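Local coordinates for protein superoxide dismutase [Fe] (Sulfolobus acidocaldarius, PDB 1B06) that destroys superoxide radicals, using one iron ion per subunit to turn them into hydrogen peroxide and oxygen, at residues Asp117-Val122 / Ala190-Val195; Asn146-Thr151 / Asn158-Leu163. One frame throughout, in Å; residues are numbered along the deposited sequence.

In the fold
From the N terminus the chain first forms the long helices 27-57 and 67-89 of the alpha-hairpin domain. It then enters the C-terminal domain through helices 103-113 and 116-129. Segment 117-122, on helix 116-129, is the first half of contact 1. Strands 134-140 and 147-153 follow. Contact 2 closes a short loop between strand 147-153 and strand 165-170. Segment 190-195, at the end of helix 184-191, then returns to helix 116-129 and closes contact 1. Contact 2 is thus nested inside contact 1. Their centres lie about 18 Å apart. Val122 CG1 and Ile149 CD1 touch at 4.0 Å, where helix 116-129 packs on the sheet.

Contact 1 (Asp117-Val122 / Ala190-Val195); sequences DRFKQV and AWWNVV
Trp192 NE1 and Lys120 O, on the two residues that meet most fully here, both hydrogen-bond to Ser124 OG. The serine lies one turn on from Lys120 in the same helix. The indole is thereby pinned at its nitrogen while Lys120 lies on its face. Lys120 CG sits 3.6 Å from the centroid of the six-membered ring of Trp192 and 14° off the ring normal, a CH-pi contact. The lysine chain then runs across the face toward the pyrrole side. Its CD is 3.9 Å from Trp192 CD2, and its CE is 4.1 Å from Trp192 CG. Lys120 NZ, at 5.7 Å from the five-membered ring centroid, adds at most a weak cation-pi attraction. The opposite face of the indole is covered over its centre by Trp191 CZ3. Trp192 has CG anti to its carbonyl carbon (chi1 -73°), which sends the ring toward helix 116-129. The contact joins that helix to the end of helix 184-191 in the C-terminal domain of the iron/manganese superoxide dismutase fold. Phe119 comes to the benzo edge of the indole, with its CE2 4.1 Å from Trp192 CH2. Phe119 and Trp191 both rest on Leu167 of strand 165-170. Arg118 NH1, on the same helix as Phe119, bonds to Ile56 O of the second subunit.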
loop_
_atom_site.group_PDB
_atom_site.type_symbol
_atom_site.label_atom_id
_atom_site.label_comp_id
_atom_site.label_asym_id
_atom_site.label_seq_id
_atom_site.Cartn_x
_atom_site.Cartn_y
_atom_site.Cartn_z
ATOM N N ASP A 117 11.728 17.672 -25.115
ATOM C CA ASP A 117 12.437 16.413 -25.304
ATOM C C ASP A 117 12.941 15.829 -23.986
ATOM O O ASP A 117 12.859 14.623 -23.779
ATOM C CB ASP A 117 13.605 16.603 -26.272
ATOM C CG ASP A 117 13.144 16.732 -27.715
ATOM O OD1 ASP A 117 12.439 15.822 -28.204
ATOM O OD2 ASP A 117 13.482 17.743 -28.365
ATOM N N ARG A 118 13.463 16.673 -23.100
ATOM C CA ARG A 118 13.944 16.190 -21.811
ATOM C C ARG A 118 12.746 15.739 -20.994
ATOM O O ARG A 118 12.762 14.664 -20.406
ATOM C CB ARG A 118 14.688 17.286 -21.046
ATOM C CG ARG A 118 16.104 16.904 -20.633
ATOM C CD ARG A 118 16.151 16.116 -19.333
ATOM N NE ARG A 118 16.437 14.703 -19.568
ATOM C CZ ARG A 118 16.965 13.870 -18.673
ATOM N NH1 ARG A 118 17.283 14.288 -17.455
ATOM N NH2 ARG A 118 17.153 12.601 -18.992
ATOM N N PHE A 119 11.706 16.567 -20.962
ATOM C CA PHE A 119 10.500 16.224 -20.218
ATOM C C PHE A 119 10.013 14.846 -20.646
ATOM O O PHE A 119 9.710 13.994 -19.805
ATOM C CB PHE A 119 9.391 17.250 -20.464
ATOM C CG PHE A 119 8.047 16.811 -19.953
ATOM C CD1 PHE A 119 7.748 16.880 -18.596
ATOM C CD2 PHE A 119 7.097 16.283 -20.821
ATOM C CE1 PHE A 119 6.525 16.426 -18.109
ATOM C CE2 PHE A 119 5.868 15.824 -20.342
ATOM C CZ PHE A 119 5.584 15.897 -18.984
ATOM N N LYS A 120 9.940 14.636 -21.957
ATOM C CA LYS A 120 9.497 13.364 -22.518
ATOM C C LYS A 120 10.366 12.219 -22.009
ATOM O O LYS A 120 9.871 11.140 -21.685
ATOM C CB LYS A 120 9.570 13.422 -24.037
ATOM C CG LYS A 120 8.513 12.622 -24.738
ATOM C CD LYS A 120 7.989 13.381 -25.935
ATOM C CE LYS A 120 8.049 12.527 -27.177
ATOM N NZ LYS A 120 8.649 13.266 -28.313
ATOM N N GLN A 121 11.671 12.460 -21.942
ATOM C CA GLN A 121 12.613 11.458 -21.467
ATOM C C GLN A 121 12.382 11.135 -19.997
ATOM O O GLN A 121 12.338 9.968 -19.611
ATOM C CB GLN A 121 14.050 11.956 -21.635
ATOM C CG GLN A 121 14.622 11.758 -23.018
ATOM C CD GLN A 121 15.867 12.592 -23.251
ATOM O OE1 GLN A 121 16.607 12.900 -22.317
ATOM N NE2 GLN A 121 16.105 12.963 -24.504
ATOM N N VAL A 122 12.247 12.175 -19.178
ATOM C CA VAL A 122 12.042 12.000 -17.745
ATOM C C VAL A 122 10.681 11.385 -17.437
ATOM O O VAL A 122 10.571 10.509 -16.571
ATOM C CB VAL A 122 12.174 13.334 -16.991
ATOM C CG1 VAL A 122 11.993 13.106 -15.496
ATOM C CG2 VAL A 122 13.537 13.944 -17.261
ATOM N N ALA A 190 4.130 4.635 -28.110
ATOM C CA ALA A 190 3.007 4.847 -29.020
ATOM C C ALA A 190 2.041 5.896 -28.478
ATOM O O ALA A 190 1.537 6.737 -29.227
ATOM C CB ALA A 190 2.259 3.541 -29.244
ATOM N N TRP A 191 1.789 5.834 -27.170
ATOM C CA TRP A 191 0.873 6.747 -26.495
ATOM C C TRP A 191 1.163 8.229 -26.765
ATOM O O TRP A 191 0.237 9.029 -26.884
ATOM C CB TRP A 191 0.885 6.459 -24.986
ATOM C CG TRP A 191 0.223 7.520 -24.144
ATOM C CD1 TRP A 191 -1.119 7.764 -24.029
ATOM C CD2 TRP A 191 0.879 8.509 -23.340
ATOM N NE1 TRP A 191 -1.335 8.847 -23.208
ATOM C CE2 TRP A 191 -0.126 9.322 -22.772
ATOM C CE3 TRP A 191 2.221 8.788 -23.046
ATOM C CZ2 TRP A 191 0.168 10.396 -21.927
ATOM C CZ3 TRP A 191 2.515 9.859 -22.206
ATOM C CH2 TRP A 191 1.491 10.649 -21.657
ATOM N N TRP A 192 2.438 8.594 -26.871
ATOM C CA TRP A 192 2.806 9.986 -27.129
ATOM C C TRP A 192 2.164 10.526 -28.412
ATOM O O TRP A 192 1.958 11.733 -28.554
ATOM C CB TRP A 192 4.331 10.136 -27.231
ATOM C CG TRP A 192 5.059 10.031 -25.913
ATOM C CD1 TRP A 192 5.867 9.010 -25.507
ATOM C CD2 TRP A 192 5.051 10.985 -24.839
ATOM N NE1 TRP A 192 6.361 9.264 -24.251
ATOM C CE2 TRP A 192 5.876 10.470 -23.817
ATOM C CE3 TRP A 192 4.426 12.225 -24.642
ATOM C CZ2 TRP A 192 6.095 11.151 -22.612
ATOM C CZ3 TRP A 192 4.645 12.903 -23.442
ATOM C CH2 TRP A 192 5.473 12.361 -22.445
ATOM N N ASN A 193 1.839 9.631 -29.342
ATOM C CA ASN A 193 1.237 10.034 -30.610
ATOM C C ASN A 193 -0.243 10.390 -30.541
ATOM O O ASN A 193 -0.790 10.944 -31.498
ATOM C CB ASN A 193 1.420 8.930 -31.650
ATOM C CG ASN A 193 2.863 8.740 -32.037
ATOM O OD1 ASN A 193 3.520 9.674 -32.485
ATOM N ND2 ASN A 193 3.367 7.530 -31.863
ATOM N N VAL A 194 -0.899 10.068 -29.427
ATOM C CA VAL A 194 -2.319 10.373 -29.285
ATOM C C VAL A 194 -2.621 11.296 -28.112
ATOM O O VAL A 194 -3.781 11.506 -27.765
ATOM C CB VAL A 194 -3.170 9.090 -29.126
ATOM C CG1 VAL A 194 -3.191 8.320 -30.435
ATOM C CG2 VAL A 194 -2.620 8.223 -27.995
ATOM N N VAL A 195 -1.584 11.855 -27.505
ATOM C CA VAL A 195 -1.787 12.750 -26.374
ATOM C C VAL A 195 -2.517 14.007 -26.831
ATOM O O VAL A 195 -2.153 14.612 -27.833
ATOM C CB VAL A 195 -0.443 13.155 -25.725
ATOM C CG1 VAL A 195 -0.655 14.297 -24.760
ATOM C CG2 VAL A 195 0.159 11.968 -24.999
#

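Contact 2 (Asn146-Thr151 / Asn158-Leu163); sequences NLQIMT and NHIAEL
Asn158 reaches across to Thr151, and CB, CG and ND2 of its side chain all come close to one carbonyl oxygen. CB of Asn158 lies 3.3 Å from Thr151 O. CG of Asn158 follows at 3.5 Å from the same Thr151 O. At the tip, Asn158 ND2 donates to Thr151 O at 2.9 Å, with a nearly straight N-H...O angle of 164°. The oxygen lies in the plane of the amide, although the donor is tilted 23° from the carbonyl plane. CG is anti to the carbonyl carbon (chi1 -58°), and this swings the amide over to the strand. ND2 also bonds to Glu153 OE2, which fixes the rotation of the buried amide. A leucine here would probably leave Thr151 O and the Glu153 carboxylate without this donor and let the loop shift from the strand.

The backbone oxygen of Asn158 faces Met150, whose CG is 3.4 Å from Asn158 O. The bent methionine chain then brings its CE to 4.4 Å from Ile160 CD1. The same methyl, Ile160 CD1, packs at 3.9 Å against Gln148 CG, and the two side chains cross at about a right angle. Gln148 keeps its amide in place by bonding NE2 to Ile149 O, at 3.1 Å and on a lone pair. After Ile160 the chain turns through a type II beta turn to Leu163.

The loop lies at the interface with the second subunit, where His159 O bonds to Asn79 ND2 and Glu162 OE2 to Val165 N of that subunit. Segment 158-163 covers the face of strand 147-153 that carries Gln148 and Met150. From the other face Ile149 and Leu147 pack on helix 103-113. Along its edge the strand pairs with strand 134-140. His159 lies against helix 67-89 of the alpha-hairpin domain.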
loop_
_atom_site.group_PDB
_atom_site.type_symbol
_atom_site.label_atom_id
_atom_site.label_comp_id
_atom_site.label_asym_id
_atom_site.label_seq_id
_atom_site.Cartn_x
_atom_site.Cartn_y
_atom_site.Cartn_z
ATOM N N ASN A 146 5.140 23.995 -9.380
ATOM C CA ASN A 146 5.818 22.907 -10.078
ATOM C C ASN A 146 4.859 21.954 -10.762
ATOM O O ASN A 146 3.743 21.737 -10.299
ATOM C CB ASN A 146 6.669 22.079 -9.109
ATOM C CG ASN A 146 7.885 22.823 -8.602
ATOM O OD1 ASN A 146 8.348 23.778 -9.217
ATOM N ND2 ASN A 146 8.411 22.380 -7.465
ATOM N N LEU A 147 5.315 21.390 -11.874
ATOM C CA LEU A 147 4.553 20.396 -12.613
ATOM C C LEU A 147 5.177 19.104 -12.076
ATOM O O LEU A 147 6.247 18.681 -12.522
ATOM C CB LEU A 147 4.805 20.540 -14.118
ATOM C CG LEU A 147 4.112 21.710 -14.814
ATOM C CD1 LEU A 147 4.649 21.852 -16.222
ATOM C CD2 LEU A 147 2.620 21.473 -14.841
ATOM N N GLN A 148 4.515 18.494 -11.100
ATOM C CA GLN A 148 5.037 17.293 -10.459
ATOM C C GLN A 148 4.674 15.957 -11.093
ATOM O O GLN A 148 3.497 15.639 -11.265
ATOM C CB GLN A 148 4.614 17.292 -8.986
ATOM C CG GLN A 148 5.180 16.150 -8.180
ATOM C CD GLN A 148 6.671 16.277 -7.959
ATOM O OE1 GLN A 148 7.159 17.311 -7.505
ATOM N NE2 GLN A 148 7.406 15.219 -8.280
ATOM N N ILE A 149 5.695 15.175 -11.429
ATOM C CA ILE A 149 5.493 13.850 -12.007
ATOM C C ILE A 149 5.305 12.861 -10.862
ATOM O O ILE A 149 5.934 12.998 -9.814
ATOM C CB ILE A 149 6.721 13.375 -12.810
ATOM C CG1 ILE A 149 6.876 14.191 -14.091
ATOM C CG2 ILE A 149 6.572 11.897 -13.154
ATOM C CD1 ILE A 149 8.156 13.875 -14.844
ATOM N N MET A 150 4.450 11.863 -11.056
ATOM C CA MET A 150 4.236 10.867 -10.015
ATOM C C MET A 150 3.723 9.545 -10.575
ATOM O O MET A 150 2.952 9.519 -11.534
ATOM C CB MET A 150 3.252 11.401 -8.961
ATOM C CG MET A 150 3.047 10.478 -7.750
ATOM S SD MET A 150 4.570 10.065 -6.836
ATOM C CE MET A 150 5.158 11.690 -6.461
ATOM N N THR A 151 4.179 8.447 -9.986
ATOM C CA THR A 151 3.715 7.136 -10.391
ATOM C C THR A 151 2.680 6.737 -9.340
ATOM O O THR A 151 2.949 6.755 -8.141
ATOM C CB THR A 151 4.859 6.095 -10.422
ATOM O OG1 THR A 151 5.645 6.200 -9.230
ATOM C CG2 THR A 151 5.750 6.322 -11.636
ATOM N N ASN A 158 -0.428 6.875 -3.843
ATOM C CA ASN A 158 0.565 7.885 -4.226
ATOM C C ASN A 158 0.051 9.215 -4.748
ATOM O O ASN A 158 0.845 10.050 -5.148
ATOM C CB ASN A 158 1.573 7.317 -5.237
ATOM C CG ASN A 158 2.301 6.096 -4.715
ATOM O OD1 ASN A 158 2.138 5.705 -3.556
ATOM N ND2 ASN A 158 3.105 5.481 -5.571
ATOM N N HIS A 159 -1.261 9.424 -4.757
ATOM C CA HIS A 159 -1.794 10.697 -5.233
ATOM C C HIS A 159 -1.327 11.780 -4.278
ATOM O O HIS A 159 -1.111 11.521 -3.091
ATOM C CB HIS A 159 -3.330 10.720 -5.209
ATOM C CG HIS A 159 -3.978 9.949 -6.314
ATOM N ND1 HIS A 159 -3.823 10.275 -7.643
ATOM C CD2 HIS A 159 -4.812 8.883 -6.283
ATOM C CE1 HIS A 159 -4.534 9.443 -8.383
ATOM N NE2 HIS A 159 -5.142 8.588 -7.583
ATOM N N ILE A 160 -1.171 12.994 -4.790
ATOM C CA ILE A 160 -0.806 14.109 -3.936
ATOM C C ILE A 160 -2.147 14.823 -3.765
ATOM O O ILE A 160 -2.758 15.266 -4.746
ATOM C CB ILE A 160 0.240 15.035 -4.597
ATOM C CG1 ILE A 160 1.571 14.288 -4.756
ATOM C CG2 ILE A 160 0.451 16.272 -3.733
ATOM C CD1 ILE A 160 2.662 15.104 -5.433
ATOM N N ALA A 161 -2.609 14.893 -2.518
ATOM C CA ALA A 161 -3.900 15.492 -2.176
ATOM C C ALA A 161 -4.243 16.825 -2.824
ATOM O O ALA A 161 -3.438 17.748 -2.826
ATOM C CB ALA A 161 -4.023 15.617 -0.654
ATOM N N GLU A 162 -5.455 16.896 -3.375
ATOM C CA GLU A 162 -6.002 18.097 -4.004
ATOM C C GLU A 162 -5.422 18.606 -5.325
ATOM O O GLU A 162 -6.020 19.473 -5.960
ATOM C CB GLU A 162 -5.979 19.251 -3.002
ATOM C CG GLU A 162 -6.487 18.896 -1.621
ATOM C CD GLU A 162 -6.681 20.125 -0.759
ATOM O OE1 GLU A 162 -5.698 20.860 -0.533
ATOM O OE2 GLU A 162 -7.820 20.362 -0.313
ATOM N N LEU A 163 -4.276 18.089 -5.750
ATOM C CA LEU A 163 -3.677 18.572 -6.987
ATOM C C LEU A 163 -4.380 18.058 -8.244
ATOM O O LEU A 163 -4.742 16.884 -8.330
ATOM C CB LEU A 163 -2.192 18.196 -7.032
ATOM C CG LEU A 163 -1.303 18.697 -5.890
ATOM C CD1 LEU A 163 0.157 18.593 -6.309
ATOM C CD2 LEU A 163 -1.652 20.135 -5.542
#